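Local coordinates for protein cytosol aminopeptidase (Staphylococcus aureus subsp. aureus, PDB 3KZW) that probably removes amino-terminal residues from peptides as a metal-dependent leucyl aminopeptidase of the cytosol, assembled from six chains, at residues 76-84 with 110-121. Sequence-based numbering, arbitrary orientation.
Sequences SKVGKIYTT and DMLKIWGHLFQY
His117 gives the one hydrogen bond between helix 110-121 and segment 76-84: its ND1 donates to the backbone O of Gly79 over 2.9 Å. The bond is bent, 138° at the hydrogen, and the oxygen sits 20° out of the imidazole plane, close to the ring edge. Gly79 lies in the type II turn from Lys77 to Lys80, where its positive phi suits glycine. Its CA comes 4.3 Å from the CA of Ile114, bringing the turn backbone close to the helix.

Apolar contacts follow on both flanks. Ile81 faces the helix with two branches: with chi1 at -54°, CG1 lies beside the backbone N and CG2 anti to it, which sends CD1 to Leu118 CA, 3.8 Å away, and CG2 over the centre of the Tyr121 ring in a CH-pi contact, 3.8 Å from the centroid. Farther along the strand, Thr83 turns its methyl CG2 to the phenol end of Tyr121, whose hydroxyl has a weak hydrogen bond with Arg94 NH2. At the turn's second position, Val78 CG1 packs on Ile114 CG1 at 4.2 Å and beside Asp110 OD1; OD2 is hydrogen-bonded to Ser107 N.

Helix 108-124 thus packs on the start of strand 81-88, outermost in this chain's mixed sheet, and on the turn before it. With a single hydrogen bond across it, the fit rests mainly on Val78, Ile81 and Tyr121, while the imidazole satisfies a turn carbonyl.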
loop_
_atom_site.group_PDB
_atom_site.type_symbol
_atom_site.label_atom_id
_atom_site.label_comp_id
_atom_site.label_asym_id
_atom_site.label_seq_id
_atom_site.Cartn_x
_atom_site.Cartn_y
_atom_site.Cartn_z
ATOM N N SER A 76 12.988 -49.444 -3.520
ATOM C CA SER A 76 11.894 -49.389 -4.479
ATOM C C SER A 76 11.122 -48.067 -4.493
ATOM O O SER A 76 10.235 -47.884 -5.328
ATOM C CB SER A 76 10.930 -50.546 -4.231
ATOM O OG SER A 76 10.344 -50.453 -2.947
ATOM N N LYS A 77 11.452 -47.155 -3.580
ATOM C CA LYS A 77 10.756 -45.871 -3.489
ATOM C C LYS A 77 10.698 -45.190 -4.859
ATOM O O LYS A 77 11.722 -45.029 -5.519
ATOM C CB LYS A 77 11.421 -44.966 -2.447
ATOM C CG LYS A 77 10.566 -43.794 -1.989
ATOM C CD LYS A 77 11.304 -42.949 -0.954
ATOM C CE LYS A 77 10.467 -41.757 -0.479
ATOM N NZ LYS A 77 10.292 -40.720 -1.538
ATOM N N VAL A 78 9.490 -44.814 -5.278
ATOM C CA VAL A 78 9.239 -44.277 -6.621
ATOM C C VAL A 78 10.187 -43.137 -6.997
ATOM O O VAL A 78 10.190 -42.076 -6.363
ATOM C CB VAL A 78 7.765 -43.806 -6.787
ATOM C CG1 VAL A 78 7.515 -43.299 -8.205
ATOM C CG2 VAL A 78 6.800 -44.934 -6.455
ATOM N N GLY A 79 10.995 -43.379 -8.025
ATOM C CA GLY A 79 11.875 -42.362 -8.589
ATOM C C GLY A 79 13.167 -42.104 -7.835
ATOM O O GLY A 79 13.909 -41.180 -8.178
ATOM N N LYS A 80 13.443 -42.908 -6.810
ATOM C CA LYS A 80 14.673 -42.752 -6.026
ATOM C C LYS A 80 15.832 -43.512 -6.658
ATOM O O LYS A 80 15.688 -44.671 -7.050
ATOM C CB LYS A 80 14.472 -43.195 -4.574
ATOM C CG LYS A 80 15.619 -42.802 -3.654
ATOM C CD LYS A 80 15.328 -43.146 -2.208
ATOM C CE LYS A 80 16.514 -42.806 -1.311
ATOM N NZ LYS A 80 16.430 -43.501 0.013
ATOM N N ILE A 81 16.979 -42.847 -6.750
ATOM C CA ILE A 81 18.163 -43.416 -7.381
ATOM C C ILE A 81 19.079 -44.061 -6.343
ATOM O O ILE A 81 19.439 -43.435 -5.345
ATOM C CB ILE A 81 18.944 -42.349 -8.212
ATOM C CG1 ILE A 81 18.027 -41.651 -9.229
ATOM C CG2 ILE A 81 20.162 -42.962 -8.903
ATOM C CD1 ILE A 81 17.453 -42.549 -10.322
ATOM N N TYR A 82 19.430 -45.323 -6.582
ATOM C CA TYR A 82 20.420 -46.038 -5.780
ATOM C C TYR A 82 21.543 -46.508 -6.690
ATOM O O TYR A 82 21.288 -46.982 -7.796
ATOM C CB TYR A 82 19.806 -47.267 -5.110
ATOM C CG TYR A 82 18.664 -46.999 -4.159
ATOM C CD1 TYR A 82 17.352 -46.873 -4.629
ATOM C CD2 TYR A 82 18.885 -46.909 -2.786
ATOM C CE1 TYR A 82 16.295 -46.636 -3.757
ATOM C CE2 TYR A 82 17.834 -46.678 -1.900
ATOM C CZ TYR A 82 16.543 -46.542 -2.393
ATOM O OH TYR A 82 15.499 -46.316 -1.523
ATOM N N THR A 83 22.785 -46.376 -6.233
ATOM C CA THR A 83 23.920 -46.935 -6.966
ATOM C C THR A 83 24.750 -47.853 -6.084
ATOM O O THR A 83 24.833 -47.652 -4.874
ATOM C CB THR A 83 24.825 -45.852 -7.596
ATOM O OG1 THR A 83 25.309 -44.967 -6.580
ATOM C CG2 THR A 83 24.068 -45.060 -8.656
ATOM N N THR A 84 25.348 -48.867 -6.705
ATOM C CA THR A 84 26.211 -49.818 -6.004
ATOM C C THR A 84 27.163 -50.538 -6.954
ATOM O O THR A 84 26.907 -50.633 -8.155
ATOM C CB THR A 84 25.390 -50.863 -5.195
ATOM O OG1 THR A 84 26.279 -51.750 -4.504
ATOM C CG2 THR A 84 24.469 -51.675 -6.099
ATOM N N ASP A 110 3.924 -41.432 -12.000
ATOM C CA ASP A 110 5.015 -42.246 -11.465
ATOM C C ASP A 110 6.046 -42.569 -12.543
ATOM O O ASP A 110 7.246 -42.455 -12.303
ATOM C CB ASP A 110 4.482 -43.538 -10.831
ATOM C CG ASP A 110 3.693 -43.292 -9.545
ATOM O OD1 ASP A 110 3.972 -42.299 -8.838
ATOM O OD2 ASP A 110 2.793 -44.106 -9.235
ATOM N N MET A 111 5.572 -42.950 -13.732
ATOM C CA MET A 111 6.445 -43.255 -14.873
ATOM C C MET A 111 7.288 -42.045 -15.281
ATOM O O MET A 111 8.470 -42.188 -15.595
ATOM C CB MET A 111 5.636 -43.758 -16.077
ATOM C CG MET A 111 4.975 -45.123 -15.905
ATOM S SD MET A 111 3.864 -45.511 -17.291
ATOM C CE MET A 111 2.817 -46.812 -16.597
ATOM N N LEU A 112 6.676 -40.860 -15.271
ATOM C CA LEU A 112 7.386 -39.611 -15.566
ATOM C C LEU A 112 8.441 -39.300 -14.505
ATOM O O LEU A 112 9.525 -38.809 -14.818
ATOM C CB LEU A 112 6.408 -38.440 -15.696
ATOM C CG LEU A 112 5.430 -38.416 -16.872
ATOM C CD1 LEU A 112 4.497 -37.226 -16.744
ATOM C CD2 LEU A 112 6.152 -38.379 -18.213
ATOM N N LYS A 113 8.108 -39.594 -13.253
ATOM C CA LYS A 113 9.021 -39.409 -12.132
ATOM C C LYS A 113 10.184 -40.404 -12.196
ATOM O O LYS A 113 11.322 -40.049 -11.888
ATOM C CB LYS A 113 8.264 -39.544 -10.806
ATOM C CG LYS A 113 9.023 -39.031 -9.588
ATOM C CD LYS A 113 8.230 -39.211 -8.299
ATOM C CE LYS A 113 7.153 -38.144 -8.132
ATOM N NZ LYS A 113 6.336 -38.373 -6.905
ATOM N N ILE A 114 9.886 -41.641 -12.601
ATOM C CA ILE A 114 10.888 -42.705 -12.720
ATOM C C ILE A 114 11.909 -42.390 -13.815
ATOM O O ILE A 114 13.108 -42.336 -13.542
ATOM C CB ILE A 114 10.233 -44.099 -12.965
ATOM C CG1 ILE A 114 9.503 -44.580 -11.709
ATOM C CG2 ILE A 114 11.277 -45.134 -13.381
ATOM C CD1 ILE A 114 8.410 -45.598 -11.981
ATOM N N TRP A 115 11.430 -42.181 -15.041
ATOM C CA TRP A 115 12.308 -41.867 -16.174
ATOM C C TRP A 115 12.986 -40.510 -15.997
ATOM O O TRP A 115 14.156 -40.342 -16.347
ATOM C CB TRP A 115 11.540 -41.900 -17.499
ATOM C CG TRP A 115 11.071 -43.263 -17.920
ATOM C CD1 TRP A 115 9.776 -43.673 -18.075
ATOM C CD2 TRP A 115 11.891 -44.394 -18.249
ATOM N NE1 TRP A 115 9.738 -44.987 -18.475
ATOM C CE2 TRP A 115 11.020 -45.455 -18.589
ATOM C CE3 TRP A 115 13.276 -44.616 -18.286
ATOM C CZ2 TRP A 115 11.490 -46.719 -18.964
ATOM C CZ3 TRP A 115 13.742 -45.874 -18.657
ATOM C CH2 TRP A 115 12.848 -46.908 -18.990
ATOM N N GLY A 116 12.242 -39.553 -15.445
ATOM C CA GLY A 116 12.739 -38.203 -15.206
ATOM C C GLY A 116 13.970 -38.166 -14.325
ATOM O O GLY A 116 15.013 -37.654 -14.733
ATOM N N HIS A 117 13.853 -38.719 -13.121
ATOM C CA HIS A 117 14.970 -38.746 -12.178
ATOM C C HIS A 117 16.154 -39.571 -12.684
ATOM O O HIS A 117 17.312 -39.231 -12.419
ATOM C CB HIS A 117 14.526 -39.245 -10.800
ATOM C CG HIS A 117 13.709 -38.255 -10.028
ATOM N ND1 HIS A 117 12.881 -38.625 -8.991
ATOM C CD2 HIS A 117 13.582 -36.911 -10.148
ATOM C CE1 HIS A 117 12.283 -37.553 -8.501
ATOM N NE2 HIS A 117 12.691 -36.500 -9.187
ATOM N N LEU A 118 15.857 -40.644 -13.416
ATOM C CA LEU A 118 16.886 -41.512 -13.984
ATOM C C LEU A 118 17.754 -40.779 -15.003
ATOM O O LEU A 118 18.970 -40.718 -14.844
ATOM C CB LEU A 118 16.261 -42.762 -14.617
ATOM C CG LEU A 118 17.216 -43.766 -15.280
ATOM C CD1 LEU A 118 18.132 -44.424 -14.252
ATOM C CD2 LEU A 118 16.446 -44.810 -16.064
ATOM N N PHE A 119 17.124 -40.221 -16.038
ATOM C CA PHE A 119 17.848 -39.515 -17.099
ATOM C C PHE A 119 18.583 -38.267 -16.598
ATOM O O PHE A 119 19.630 -37.901 -17.134
ATOM C CB PHE A 119 16.920 -39.167 -18.268
ATOM C CG PHE A 119 16.407 -40.367 -19.019
ATOM C CD1 PHE A 119 17.280 -41.363 -19.460
ATOM C CD2 PHE A 119 15.054 -40.495 -19.306
ATOM C CE1 PHE A 119 16.804 -42.471 -20.158
ATOM C CE2 PHE A 119 14.571 -41.600 -20.007
ATOM C CZ PHE A 119 15.447 -42.586 -20.432
ATOM N N GLN A 120 18.032 -37.627 -15.568
ATOM C CA GLN A 120 18.688 -36.494 -14.913
ATOM C C GLN A 120 19.965 -36.930 -14.202
ATOM O O GLN A 120 20.972 -36.224 -14.243
ATOM C CB GLN A 120 17.742 -35.810 -13.925
ATOM C CG GLN A 120 16.735 -34.878 -14.582
ATOM C CD GLN A 120 15.681 -34.364 -13.620
ATOM O OE1 GLN A 120 15.653 -34.741 -12.447
ATOM N NE2 GLN A 120 14.802 -33.500 -14.116
ATOM N N TYR A 121 19.914 -38.093 -13.556
ATOM C CA TYR A 121 21.088 -38.664 -12.902
ATOM C C TYR A 121 22.153 -39.060 -13.926
ATOM O O TYR A 121 23.336 -38.765 -13.744
ATOM C CB TYR A 121 20.707 -39.864 -12.027
ATOM C CG TYR A 121 21.877 -40.437 -11.259
ATOM C CD1 TYR A 121 22.319 -39.840 -10.081
ATOM C CD2 TYR A 121 22.552 -41.568 -11.718
ATOM C CE1 TYR A 121 23.400 -40.355 -9.375
ATOM C CE2 TYR A 121 23.640 -42.092 -11.020
ATOM C CZ TYR A 121 24.055 -41.481 -9.848
ATOM O OH TYR A 121 25.129 -41.993 -9.154
#